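Mll3558 protein (Mesorhizobium loti, PDB 3RD6) is of unknown function but belongs to the AHA1 family, whose Bet v 1-like fold commonly forms a cavity for hydrophobic ligands. Local coordinates at residues F27-R37 against F48-E58. Sequence-based numbering, arbitrary orientation.
Sequences FADKATVRRWR and FSFDFRVGGGE
Phe48, Phe50 and Phe52 meet the helical segment 27-37 along one side, the alternation of the extended chain turning every second residue of 48-52 that way. In each, CG lies anti to the backbone N (chi1 -171° in Phe50), which directs the ring at the helical segment. The methyl of Ala28 sits over one face of Phe52 in a CH-pi contact whose exact spacing is doubtful; alanine's short side chain suits a place directly over a ring. Phe50 turns its edge to the carbonyl oxygens of Phe27 and Ala28, while Val33 spans two rings, CG2 4.1 Å from Phe50 CZ and CG1 4.2 Å from Phe48 CZ. The aliphatic part of Arg34 runs past Phe48, with CG 3.5 Å from Phe48 CD2.

Lys30 stretches along Phe50 and bends at its last torsion, bringing NZ to Phe48 O at 2.9 Å from above the carbonyl plane. Arg37 and Glu58 form a salt bridge, in which NH2 gives OE1, near the guanidinium plane, a nearly straight hydrogen bond (3.1 Å, 170°) on its syn side; the companion bond to OE2 is weak. Replacing Phe52 with an alanine would probably leave the Ala28 methyl without its aromatic face and open a gap beside Phe24 and Phe76.

Further out, Asp29 caps helix 30-36 through Thr32 N. Strand 57-62, between 47-50 and 70-80, holds Glu58 against Leu72 and Ala74, its extended side chain reaching Arg37. The helices thus pack on strand 47-50, outermost in this chain, the loop after it and strand 57-62, consistent with the Bet v 1-like fold, through aromatic and aliphatic surface, and the buried Glu58 charge is probably balanced by Arg37.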
loop_
_atom_site.group_PDB
_atom_site.type_symbol
_atom_site.label_atom_id
_atom_site.label_comp_id
_atom_site.label_asym_id
_atom_site.label_seq_id
_atom_site.Cartn_x
_atom_site.Cartn_y
_atom_site.Cartn_z
ATOM N N PHE A 27 11.613 8.983 12.253
ATOM C CA PHE A 27 10.452 8.584 11.476
ATOM C C PHE A 27 9.223 8.425 12.354
ATOM O O PHE A 27 8.106 8.716 11.935
ATOM C CB PHE A 27 10.695 7.239 10.770
ATOM C CG PHE A 27 11.546 7.324 9.545
ATOM C CD1 PHE A 27 12.926 7.180 9.627
ATOM C CD2 PHE A 27 10.961 7.513 8.299
ATOM C CE1 PHE A 27 13.722 7.219 8.478
ATOM C CE2 PHE A 27 11.749 7.555 7.140
ATOM C CZ PHE A 27 13.131 7.405 7.237
ATOM N N ALA A 28 9.446 7.946 13.571
ATOM C CA ALA A 28 8.366 7.663 14.513
ATOM C C ALA A 28 7.922 8.792 15.444
ATOM O O ALA A 28 6.856 8.704 16.062
ATOM C CB ALA A 28 8.735 6.421 15.337
ATOM N N ASP A 29 8.733 9.841 15.548
ATOM C CA ASP A 29 8.412 10.981 16.410
ATOM C C ASP A 29 7.797 12.120 15.595
ATOM O O ASP A 29 8.461 12.751 14.775
ATOM C CB ASP A 29 9.675 11.475 17.121
ATOM C CG ASP A 29 9.406 12.638 18.017
ATOM O OD1 ASP A 29 8.566 12.487 18.930
ATOM O OD2 ASP A 29 10.025 13.701 17.806
ATOM N N LYS A 30 6.523 12.387 15.842
ATOM C CA LYS A 30 5.787 13.427 15.131
ATOM C C LYS A 30 6.548 14.743 14.967
ATOM O O LYS A 30 6.701 15.239 13.851
ATOM C CB LYS A 30 4.453 13.665 15.837
ATOM C CG LYS A 30 3.509 14.589 15.113
ATOM C CD LYS A 30 2.130 14.484 15.724
ATOM C CE LYS A 30 1.222 15.583 15.221
ATOM N NZ LYS A 30 1.158 15.620 13.740
ATOM N N ALA A 31 7.037 15.297 16.074
ATOM C CA ALA A 31 7.780 16.559 16.039
ATOM C C ALA A 31 8.981 16.507 15.083
ATOM O O ALA A 31 9.096 17.330 14.165
ATOM C CB ALA A 31 8.248 16.921 17.438
ATOM N N THR A 32 9.877 15.547 15.303
ATOM C CA THR A 32 11.038 15.419 14.445
ATOM C C THR A 32 10.580 15.318 12.992
ATOM O O THR A 32 11.055 16.055 12.122
ATOM C CB THR A 32 11.871 14.173 14.791
ATOM O OG1 THR A 32 12.430 14.324 16.091
ATOM C CG2 THR A 32 13.003 13.992 13.786
ATOM N N VAL A 33 9.646 14.407 12.736
ATOM C CA VAL A 33 9.142 14.208 11.386
ATOM C C VAL A 33 8.753 15.528 10.739
ATOM O O VAL A 33 9.149 15.806 9.606
ATOM C CB VAL A 33 7.920 13.242 11.373
ATOM C CG1 VAL A 33 7.403 13.050 9.969
ATOM C CG2 VAL A 33 8.309 11.912 11.949
ATOM N N ARG A 34 8.001 16.347 11.467
ATOM C CA ARG A 34 7.530 17.631 10.938
ATOM C C ARG A 34 8.612 18.632 10.586
ATOM O O ARG A 34 8.300 19.746 10.192
ATOM C CB ARG A 34 6.554 18.305 11.912
ATOM C CG ARG A 34 5.229 17.573 12.096
ATOM C CD ARG A 34 4.140 18.525 12.606
ATOM N NE ARG A 34 4.003 19.689 11.735
ATOM C CZ ARG A 34 2.889 20.399 11.596
ATOM N NH1 ARG A 34 1.791 20.073 12.270
ATOM N NH2 ARG A 34 2.875 21.434 10.766
ATOM N N ARG A 35 9.877 18.255 10.725
ATOM C CA ARG A 35 10.948 19.188 10.413
ATOM C C ARG A 35 11.744 18.848 9.159
ATOM O O ARG A 35 12.281 19.744 8.509
ATOM C CB ARG A 35 11.867 19.354 11.626
ATOM C CG ARG A 35 11.120 19.849 12.871
ATOM C CD ARG A 35 12.065 20.323 13.971
ATOM N NE ARG A 35 12.911 19.247 14.487
ATOM C CZ ARG A 35 12.632 18.510 15.559
ATOM N NH1 ARG A 35 11.524 18.724 16.253
ATOM N NH2 ARG A 35 13.466 17.555 15.945
ATOM N N TRP A 36 11.826 17.571 8.795
ATOM C CA TRP A 36 12.553 17.214 7.577
ATOM C C TRP A 36 11.659 16.894 6.372
ATOM O O TRP A 36 12.078 17.086 5.237
ATOM C CB TRP A 36 13.544 16.056 7.815
ATOM C CG TRP A 36 12.997 14.807 8.451
ATOM C CD1 TRP A 36 12.702 14.622 9.772
ATOM C CD2 TRP A 36 12.768 13.543 7.811
ATOM N NE1 TRP A 36 12.310 13.319 9.995
ATOM C CE2 TRP A 36 12.334 12.638 8.808
ATOM C CE3 TRP A 36 12.878 13.089 6.490
ATOM C CZ2 TRP A 36 12.026 11.302 8.526
ATOM C CZ3 TRP A 36 12.570 11.757 6.209
ATOM C CH2 TRP A 36 12.143 10.884 7.221
ATOM N N ARG A 37 10.432 16.438 6.615
ATOM C CA ARG A 37 9.504 16.123 5.532
ATOM C C ARG A 37 8.442 17.212 5.340
ATOM O O ARG A 37 8.082 17.552 4.209
ATOM C CB ARG A 37 8.789 14.810 5.810
ATOM C CG ARG A 37 9.673 13.597 5.920
ATOM C CD ARG A 37 8.872 12.492 6.564
ATOM N NE ARG A 37 7.481 12.583 6.124
ATOM C CZ ARG A 37 6.488 11.884 6.650
ATOM N NH1 ARG A 37 6.731 11.038 7.644
ATOM N NH2 ARG A 37 5.264 12.029 6.176
ATOM N N PHE A 48 -1.695 18.120 9.253
ATOM C CA PHE A 48 -0.780 17.006 9.395
ATOM C C PHE A 48 -1.151 16.135 10.579
ATOM O O PHE A 48 -0.803 16.429 11.719
ATOM C CB PHE A 48 0.670 17.488 9.547
ATOM C CG PHE A 48 1.680 16.375 9.475
ATOM C CD1 PHE A 48 1.819 15.627 8.309
ATOM C CD2 PHE A 48 2.439 16.025 10.585
ATOM C CE1 PHE A 48 2.686 14.536 8.252
ATOM C CE2 PHE A 48 3.313 14.936 10.539
ATOM C CZ PHE A 48 3.434 14.191 9.368
ATOM N N SER A 49 -1.879 15.064 10.290
ATOM C CA SER A 49 -2.299 14.101 11.297
ATOM C C SER A 49 -1.297 12.969 11.193
ATOM O O SER A 49 -1.092 12.410 10.125
ATOM C CB SER A 49 -3.695 13.578 10.980
ATOM O OG SER A 49 -4.615 14.648 10.794
ATOM N N PHE A 50 -0.650 12.651 12.299
ATOM C CA PHE A 50 0.338 11.582 12.300
ATOM C C PHE A 50 0.058 10.668 13.490
ATOM O O PHE A 50 0.228 11.069 14.640
ATOM C CB PHE A 50 1.738 12.189 12.425
ATOM C CG PHE A 50 2.864 11.213 12.221
ATOM C CD1 PHE A 50 3.198 10.780 10.953
ATOM C CD2 PHE A 50 3.631 10.778 13.297
ATOM C CE1 PHE A 50 4.280 9.935 10.754
ATOM C CE2 PHE A 50 4.712 9.935 13.106
ATOM C CZ PHE A 50 5.034 9.517 11.829
ATOM N N ASP A 51 -0.394 9.451 13.211
ATOM C CA ASP A 51 -0.679 8.489 14.262
ATOM C C ASP A 51 0.200 7.276 14.010
ATOM O O ASP A 51 -0.192 6.347 13.300
ATOM C CB ASP A 51 -2.160 8.103 14.240
ATOM C CG ASP A 51 -2.508 7.053 15.291
ATOM O OD1 ASP A 51 -1.594 6.632 16.053
ATOM O OD2 ASP A 51 -3.699 6.651 15.341
ATOM N N PHE A 52 1.390 7.285 14.608
ATOM C CA PHE A 52 2.361 6.212 14.418
ATOM C C PHE A 52 2.075 4.888 15.117
ATOM O O PHE A 52 2.532 4.663 16.228
ATOM C CB PHE A 52 3.756 6.700 14.804
ATOM C CG PHE A 52 4.850 5.856 14.246
ATOM C CD1 PHE A 52 5.114 5.858 12.871
ATOM C CD2 PHE A 52 5.598 5.023 15.081
ATOM C CE1 PHE A 52 6.102 5.035 12.338
ATOM C CE2 PHE A 52 6.592 4.193 14.560
ATOM C CZ PHE A 52 6.846 4.200 13.184
ATOM N N ARG A 53 1.329 4.015 14.437
ATOM C CA ARG A 53 0.964 2.679 14.930
ATOM C C ARG A 53 0.400 1.865 13.767
ATOM O O ARG A 53 -0.098 2.436 12.800
ATOM C CB ARG A 53 -0.094 2.776 16.023
ATOM C CG ARG A 53 -1.440 3.244 15.534
ATOM C CD ARG A 53 -2.434 3.383 16.678
ATOM N NE ARG A 53 -3.678 4.009 16.242
ATOM C CZ ARG A 53 -4.667 3.371 15.626
ATOM N NH1 ARG A 53 -4.574 2.066 15.380
ATOM N NH2 ARG A 53 -5.735 4.050 15.214
ATOM N N VAL A 54 0.494 0.541 13.820
ATOM C CA VAL A 54 -0.066 -0.253 12.734
ATOM C C VAL A 54 -1.560 0.048 12.740
ATOM O O VAL A 54 -2.182 0.056 13.789
ATOM C CB VAL A 54 0.137 -1.772 12.958
ATOM C CG1 VAL A 54 -0.379 -2.553 11.742
ATOM C CG2 VAL A 54 1.607 -2.073 13.213
ATOM N N GLY A 55 -2.136 0.295 11.571
ATOM C CA GLY A 55 -3.552 0.610 11.509
ATOM C C GLY A 55 -3.747 2.114 11.610
ATOM O O GLY A 55 -4.762 2.665 11.192
ATOM N N GLY A 56 -2.751 2.777 12.182
ATOM C CA GLY A 56 -2.802 4.214 12.324
ATOM C C GLY A 56 -2.385 4.864 11.024
ATOM O O GLY A 56 -1.696 4.264 10.211
ATOM N N GLY A 57 -2.785 6.107 10.816
ATOM C CA GLY A 57 -2.418 6.751 9.575
ATOM C C GLY A 57 -1.890 8.156 9.683
ATOM O O GLY A 57 -1.723 8.709 10.770
ATOM N N GLU A 58 -1.636 8.724 8.513
ATOM C CA GLU A 58 -1.100 10.065 8.357
ATOM C C GLU A 58 -1.973 10.808 7.362
ATOM O O GLU A 58 -2.606 10.198 6.511
ATOM C CB GLU A 58 0.324 9.949 7.827
ATOM C CG GLU A 58 1.079 11.236 7.592
ATOM C CD GLU A 58 2.418 10.999 6.924
ATOM O OE1 GLU A 58 3.177 10.122 7.382
ATOM O OE2 GLU A 58 2.724 11.694 5.933
#